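Local structure of L-Ala-D/L-Glu Epimerase (Escherichia coli, 1JPD) at residues E79-Q82 / K83-A87; A59-M62 / A63-S67; V247-L251 / D252-G256. The protein is an enzyme of the enolase superfamily, built from an N-terminal alpha/beta capping domain joined to a C-terminal domain of the TIM-barrel type. All blocks are in the same frame, centred on the assembly; numbering follows the deposited sequence.

Interaction 1: residues E79-Q82 / K83-A87; sequences EELQ and KILPA
Leu-81, in the last turn of helix 78-84, and Leu-85, just beyond its end, meet through their CD1 methyls at 4.2 Å and form the packed side of this contact. Leu-81 carries CG anti to its amide nitrogen (chi1 176°), whereas Leu-85 has CG beside its own, and the two branches reach the same surface, where both rest on Leu-94 of helix 89-104. Behind them the carbonyl of Leu-81 takes two amides: Ile-84 N, 3.2 Å from Leu-81 O and well above the carbonyl plane, and Leu-85 N, 3.4 Å from the same Leu-81 O in a weak bond. Lys-83 N to Glu-80 O is weak as well. The other face is open and polar. Glu-79 and Lys-83 run alongside each other with extended chains, yet Glu-79 OE2 and Lys-83 NZ stay 4.0 Å apart, too far for a salt bridge. A water joins them, donating to Glu-79 OE2 at 2.7 Å and accepting from Lys-83 NZ. Glu-80 OE2 hydrogen-bonds to the hydroxyl of Thr-77, just before the segment. This is an amphipathic helix in its last turn, leucines inward and charges outward, within the N-terminal capping domain of an enolase-superfamily protein.

Interaction 2: residues A59-M62 / A63-S67; sequences ASVM and AQIMS
Backbone bonds of the i to i+4 kind bind Ala-59 to Ala-63, Val-61 to Ile-65 and Met-62 to Met-66, and make 59-66 a continuous piece of alpha helix. The Met-66 N to Met-62 O bond is 3.0 Å long and almost straight at 175°, while Gln-64 N to Ser-60 O, at 3.3 Å, is weak. Apolar contact follows the same spacing: Val-61 CG1 and Ile-65 CD1 come within 4.3 Å. Because CG1 of Ile-65 lies beside its own amide nitrogen (chi1 -59°), it runs back over the carbonyl oxygen of Val-61 and carries CD1 towards the valine. Such inward residues seat helix 58-66 in the alpha/beta N-terminal domain: Met-62 and Ile-65 rest on Val-9 and Val-33 of the antiparallel sheet, and Val-61 on Ala-89 and Ala-90 of helix 89-104. Met-66, bent at chi2 and chi3, also reaches Val-9, its CB and CG passing beside the Met-62 carbonyl. Polar side chains lie along another flank. Gln-64 lays its CG against Ser-60 O, and the extended chain leaves NE2 4.3 Å from Ser-60 OG, beyond hydrogen-bonding distance. At the far end Ser-67 OG donates to Gln-64 O at 2.6 Å, and Ser-67 N bonds to Ala-63 O.

Interaction 3: residues V247-L251 / D252-G256; sequences VNIKL and DKTGG
This local, buried contact is a strand-to-helix turn, in which Asn-248, Ile-249, Lys-250 and Leu-251 meet Lys-253, Thr-254 and Gly-256 where a parallel strand of the TIM-type barrel, 246-249, runs at its C-terminal end into the short helix 251-254. Lys-250, the N-cap residue, offers one carbonyl oxygen to two amides. Thr-254 N approaches Lys-250 O at 2.9 Å in line with the carbonyl, and Lys-253 N reaches the same oxygen from above the carbonyl plane. The side chain of Lys-253 doubles back along the strand: a bend at chi3 (-62°) lays CE against CB and CG of Lys-250 and lets NZ donate to Asn-248 O at 3.0 Å. That ammonium is also held by a salt bridge to Asp-228, so the turn is pinned to a neighbouring part of the barrel. On the apolar side, Ile-249 CG2 meets Thr-254 CG2 at 3.9 Å, beside Ala-260 of helix 257-269. Gly-255, with phi of 77°, leads the chain out of the helix, and Gly-256 N bonds to Leu-251 O at 3.0 Å. Thr-254, its hydroxyl between the amide nitrogen and the carbonyl carbon, donates from OG1 to Gly-256 O at 2.9 Å.

Overall arrangement
From the N terminus the chain reaches interaction 2 first, then interaction 1, and much later interaction 3. Each closes over adjoining residues, so the three stand in series, with none nested in or crossing another. The first two lie on helices 58-66 and 78-84 of the capping domain, with helix 69-73 between them in sequence. They touch where Leu-85 CD2 lies 3.7 Å from Gln-64 O, and both pack on helix 89-104. Interaction 3 belongs to the barrel, but Ala-87 CB comes within 3.5 Å of Thr-254 O, and Arg-91 of helix 89-104 bonds to the carbonyls of Thr-254 and Gly-255. Interaction 1 therefore bridges the others, whose nearest atoms stay about 8 Å apart.

Interaction 1: residues E79-Q82 / K83-A87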
# COMPACT_ATOMS: atom_id res chain seq x y z
N GLU A 79 13.88 12.10 -12.19
CA GLU A 79 13.48 13.47 -11.92
C GLU A 79 12.65 14.04 -13.06
O GLU A 79 11.69 14.78 -12.82
CB GLU A 79 14.71 14.36 -11.68
CG GLU A 79 14.35 15.73 -11.15
CD GLU A 79 15.48 16.72 -11.26
OE1 GLU A 79 16.48 16.60 -10.52
OE2 GLU A 79 15.37 17.64 -12.11
N GLU A 80 13.00 13.68 -14.29
CA GLU A 80 12.27 14.17 -15.47
C GLU A 80 10.91 13.48 -15.61
O GLU A 80 9.96 14.08 -16.11
CB GLU A 80 13.09 13.94 -16.75
CG GLU A 80 14.50 14.54 -16.75
CD GLU A 80 15.23 14.35 -18.08
OE1 GLU A 80 14.94 15.10 -19.04
OE2 GLU A 80 16.09 13.45 -18.16
N LEU A 81 10.82 12.23 -15.18
CA LEU A 81 9.58 11.46 -15.28
C LEU A 81 8.43 12.03 -14.45
O LEU A 81 7.26 11.89 -14.83
CB LEU A 81 9.82 10.01 -14.86
CG LEU A 81 8.59 9.11 -14.83
CD1 LEU A 81 7.99 8.99 -16.22
CD2 LEU A 81 8.99 7.74 -14.30
N GLN A 82 8.75 12.66 -13.33
CA GLN A 82 7.74 13.24 -12.44
C GLN A 82 6.92 14.35 -13.10
O GLN A 82 5.77 14.60 -12.72
CB GLN A 82 8.41 13.79 -11.17
CG GLN A 82 9.24 12.78 -10.39
CD GLN A 82 8.46 11.52 -10.05
OE1 GLN A 82 7.36 11.58 -9.51
NE2 GLN A 82 9.05 10.37 -10.36
N LYS A 83 7.52 15.02 -14.08
CA LYS A 83 6.84 16.11 -14.76
C LYS A 83 6.10 15.68 -16.02
O LYS A 83 5.21 16.39 -16.49
CB LYS A 83 7.86 17.21 -15.10
CG LYS A 83 8.67 17.67 -13.90
CD LYS A 83 9.84 18.52 -14.33
CE LYS A 83 10.82 18.75 -13.20
NZ LYS A 83 12.10 19.31 -13.72
N ILE A 84 6.45 14.50 -16.56
CA ILE A 84 5.80 13.98 -17.76
C ILE A 84 4.45 13.31 -17.50
O ILE A 84 3.43 13.71 -18.05
CB ILE A 84 6.70 12.94 -18.49
CG1 ILE A 84 7.94 13.63 -19.05
CG2 ILE A 84 5.91 12.27 -19.61
CD1 ILE A 84 8.90 12.66 -19.73
N LEU A 85 4.44 12.28 -16.66
CA LEU A 85 3.20 11.56 -16.35
C LEU A 85 2.62 11.96 -15.00
O LEU A 85 3.35 12.41 -14.11
CB LEU A 85 3.44 10.05 -16.36
CG LEU A 85 3.93 9.35 -17.63
CD1 LEU A 85 4.13 7.88 -17.33
CD2 LEU A 85 2.92 9.53 -18.76
N PRO A 86 1.30 11.81 -14.83
CA PRO A 86 0.68 12.16 -13.55
C PRO A 86 0.84 10.97 -12.58
O PRO A 86 1.21 9.88 -13.00
CB PRO A 86 -0.78 12.39 -13.93
CG PRO A 86 -0.99 11.41 -15.05
CD PRO A 86 0.29 11.55 -15.86
N ALA A 87 0.59 11.19 -11.29
CA ALA A 87 0.71 10.10 -10.33
C ALA A 87 -0.32 9.03 -10.69
O ALA A 87 -1.47 9.36 -10.99
CB ALA A 87 0.47 10.61 -8.93
O HOH W 1 13.84 17.40 -14.35

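Interaction 2: residues A59-M62 / A63-S67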
# COMPACT_ATOMS: atom_id res chain seq x y z
N ALA A 59 -5.13 -1.63 -20.09
CA ALA A 59 -5.03 -0.94 -21.38
C ALA A 59 -4.69 0.53 -21.17
O ALA A 59 -3.80 1.09 -21.83
CB ALA A 59 -6.34 -1.06 -22.14
N SER A 60 -5.41 1.15 -20.24
CA SER A 60 -5.24 2.56 -19.90
C SER A 60 -3.82 2.90 -19.45
O SER A 60 -3.23 3.90 -19.87
CB SER A 60 -6.23 2.93 -18.80
OG SER A 60 -6.15 4.31 -18.51
N VAL A 61 -3.26 2.06 -18.58
CA VAL A 61 -1.92 2.26 -18.06
C VAL A 61 -0.84 1.93 -19.09
O VAL A 61 0.19 2.60 -19.15
CB VAL A 61 -1.69 1.42 -16.80
CG1 VAL A 61 -0.29 1.65 -16.26
CG2 VAL A 61 -2.74 1.78 -15.75
N MET A 62 -1.07 0.91 -19.91
CA MET A 62 -0.09 0.55 -20.92
C MET A 62 0.02 1.69 -21.93
O MET A 62 1.11 2.03 -22.38
CB MET A 62 -0.47 -0.76 -21.62
CG MET A 62 -0.31 -1.97 -20.72
SD MET A 62 -0.66 -3.50 -21.57
CE MET A 62 0.88 -3.70 -22.48
N ALA A 63 -1.12 2.29 -22.26
CA ALA A 63 -1.13 3.40 -23.19
C ALA A 63 -0.28 4.56 -22.64
O ALA A 63 0.51 5.16 -23.38
CB ALA A 63 -2.56 3.87 -23.43
N GLN A 64 -0.42 4.86 -21.35
CA GLN A 64 0.35 5.95 -20.75
C GLN A 64 1.84 5.67 -20.81
O GLN A 64 2.64 6.58 -21.05
CB GLN A 64 -0.05 6.18 -19.29
CG GLN A 64 -1.49 6.58 -19.06
CD GLN A 64 -1.76 6.88 -17.60
OE1 GLN A 64 -1.23 7.85 -17.04
NE2 GLN A 64 -2.58 6.05 -16.96
N ILE A 65 2.22 4.42 -20.58
CA ILE A 65 3.63 4.06 -20.60
C ILE A 65 4.21 4.19 -22.01
O ILE A 65 5.26 4.82 -22.19
CB ILE A 65 3.87 2.61 -20.05
CG1 ILE A 65 3.35 2.52 -18.61
CG2 ILE A 65 5.37 2.27 -20.06
CD1 ILE A 65 3.61 1.19 -17.92
N MET A 66 3.52 3.62 -22.99
CA MET A 66 3.97 3.70 -24.38
C MET A 66 4.18 5.17 -24.73
O MET A 66 5.23 5.55 -25.25
CB MET A 66 2.93 3.12 -25.34
CG MET A 66 2.54 1.68 -25.10
SD MET A 66 3.94 0.58 -24.83
CE MET A 66 4.99 0.98 -26.23
N SER A 67 3.19 5.98 -24.42
CA SER A 67 3.24 7.41 -24.70
C SER A 67 4.56 8.04 -24.30
O SER A 67 4.91 9.11 -24.79
CB SER A 67 2.12 8.14 -23.96
OG SER A 67 2.57 8.57 -22.69

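Interaction 3: residues V247-L251 / D252-G256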
# COMPACT_ATOMS: atom_id res chain seq x y z
N VAL A 247 -1.67 8.74 7.14
CA VAL A 247 -1.90 8.58 5.71
C VAL A 247 -1.37 7.22 5.30
O VAL A 247 -0.31 6.80 5.76
CB VAL A 247 -1.18 9.67 4.87
CG1 VAL A 247 -1.70 11.05 5.25
CG2 VAL A 247 0.32 9.59 5.09
N ASN A 248 -2.10 6.52 4.44
CA ASN A 248 -1.67 5.21 3.96
C ASN A 248 -0.98 5.41 2.61
O ASN A 248 -1.64 5.71 1.61
CB ASN A 248 -2.88 4.29 3.81
CG ASN A 248 -2.51 2.89 3.35
OD1 ASN A 248 -1.66 2.71 2.48
ND2 ASN A 248 -3.16 1.88 3.93
N ILE A 249 0.33 5.26 2.58
CA ILE A 249 1.11 5.44 1.35
C ILE A 249 1.16 4.17 0.50
O ILE A 249 1.50 3.09 1.00
CB ILE A 249 2.57 5.85 1.66
CG1 ILE A 249 2.60 7.18 2.41
CG2 ILE A 249 3.37 5.95 0.36
CD1 ILE A 249 3.97 7.55 2.95
N LYS A 250 0.81 4.30 -0.78
CA LYS A 250 0.85 3.18 -1.73
C LYS A 250 1.48 3.70 -3.01
O LYS A 250 1.06 4.74 -3.54
CB LYS A 250 -0.55 2.67 -2.03
CG LYS A 250 -1.18 1.93 -0.89
CD LYS A 250 -2.51 1.33 -1.29
CE LYS A 250 -3.15 0.65 -0.11
NZ LYS A 250 -4.42 -0.02 -0.47
N LEU A 251 2.48 2.98 -3.50
CA LEU A 251 3.18 3.40 -4.71
C LEU A 251 2.29 3.59 -5.94
O LEU A 251 2.55 4.48 -6.75
CB LEU A 251 4.32 2.42 -5.03
CG LEU A 251 5.35 2.23 -3.93
CD1 LEU A 251 6.58 1.56 -4.53
CD2 LEU A 251 5.72 3.56 -3.30
N ASP A 252 1.25 2.78 -6.08
CA ASP A 252 0.34 2.93 -7.22
C ASP A 252 -0.42 4.25 -7.14
O ASP A 252 -0.82 4.79 -8.17
CB ASP A 252 -0.66 1.76 -7.28
CG ASP A 252 -0.01 0.44 -7.65
OD1 ASP A 252 0.62 0.37 -8.73
OD2 ASP A 252 -0.15 -0.54 -6.88
N LYS A 253 -0.64 4.77 -5.93
CA LYS A 253 -1.35 6.04 -5.77
C LYS A 253 -0.39 7.23 -5.85
O LYS A 253 -0.74 8.28 -6.39
CB LYS A 253 -2.11 6.07 -4.44
CG LYS A 253 -3.22 5.03 -4.29
CD LYS A 253 -3.97 5.18 -2.96
CE LYS A 253 -3.03 4.97 -1.77
NZ LYS A 253 -3.70 5.19 -0.44
N THR A 254 0.82 7.08 -5.31
CA THR A 254 1.81 8.17 -5.34
C THR A 254 2.47 8.22 -6.71
O THR A 254 3.11 9.21 -7.07
CB THR A 254 2.95 7.98 -4.31
OG1 THR A 254 3.65 6.76 -4.61
CG2 THR A 254 2.42 7.93 -2.89
N GLY A 255 2.34 7.13 -7.46
CA GLY A 255 2.93 7.07 -8.78
C GLY A 255 4.43 6.82 -8.74
O GLY A 255 5.18 7.44 -9.50
N GLY A 256 4.88 5.92 -7.87
CA GLY A 256 6.29 5.62 -7.78
C GLY A 256 6.94 5.88 -6.43
O GLY A 256 6.41 6.60 -5.59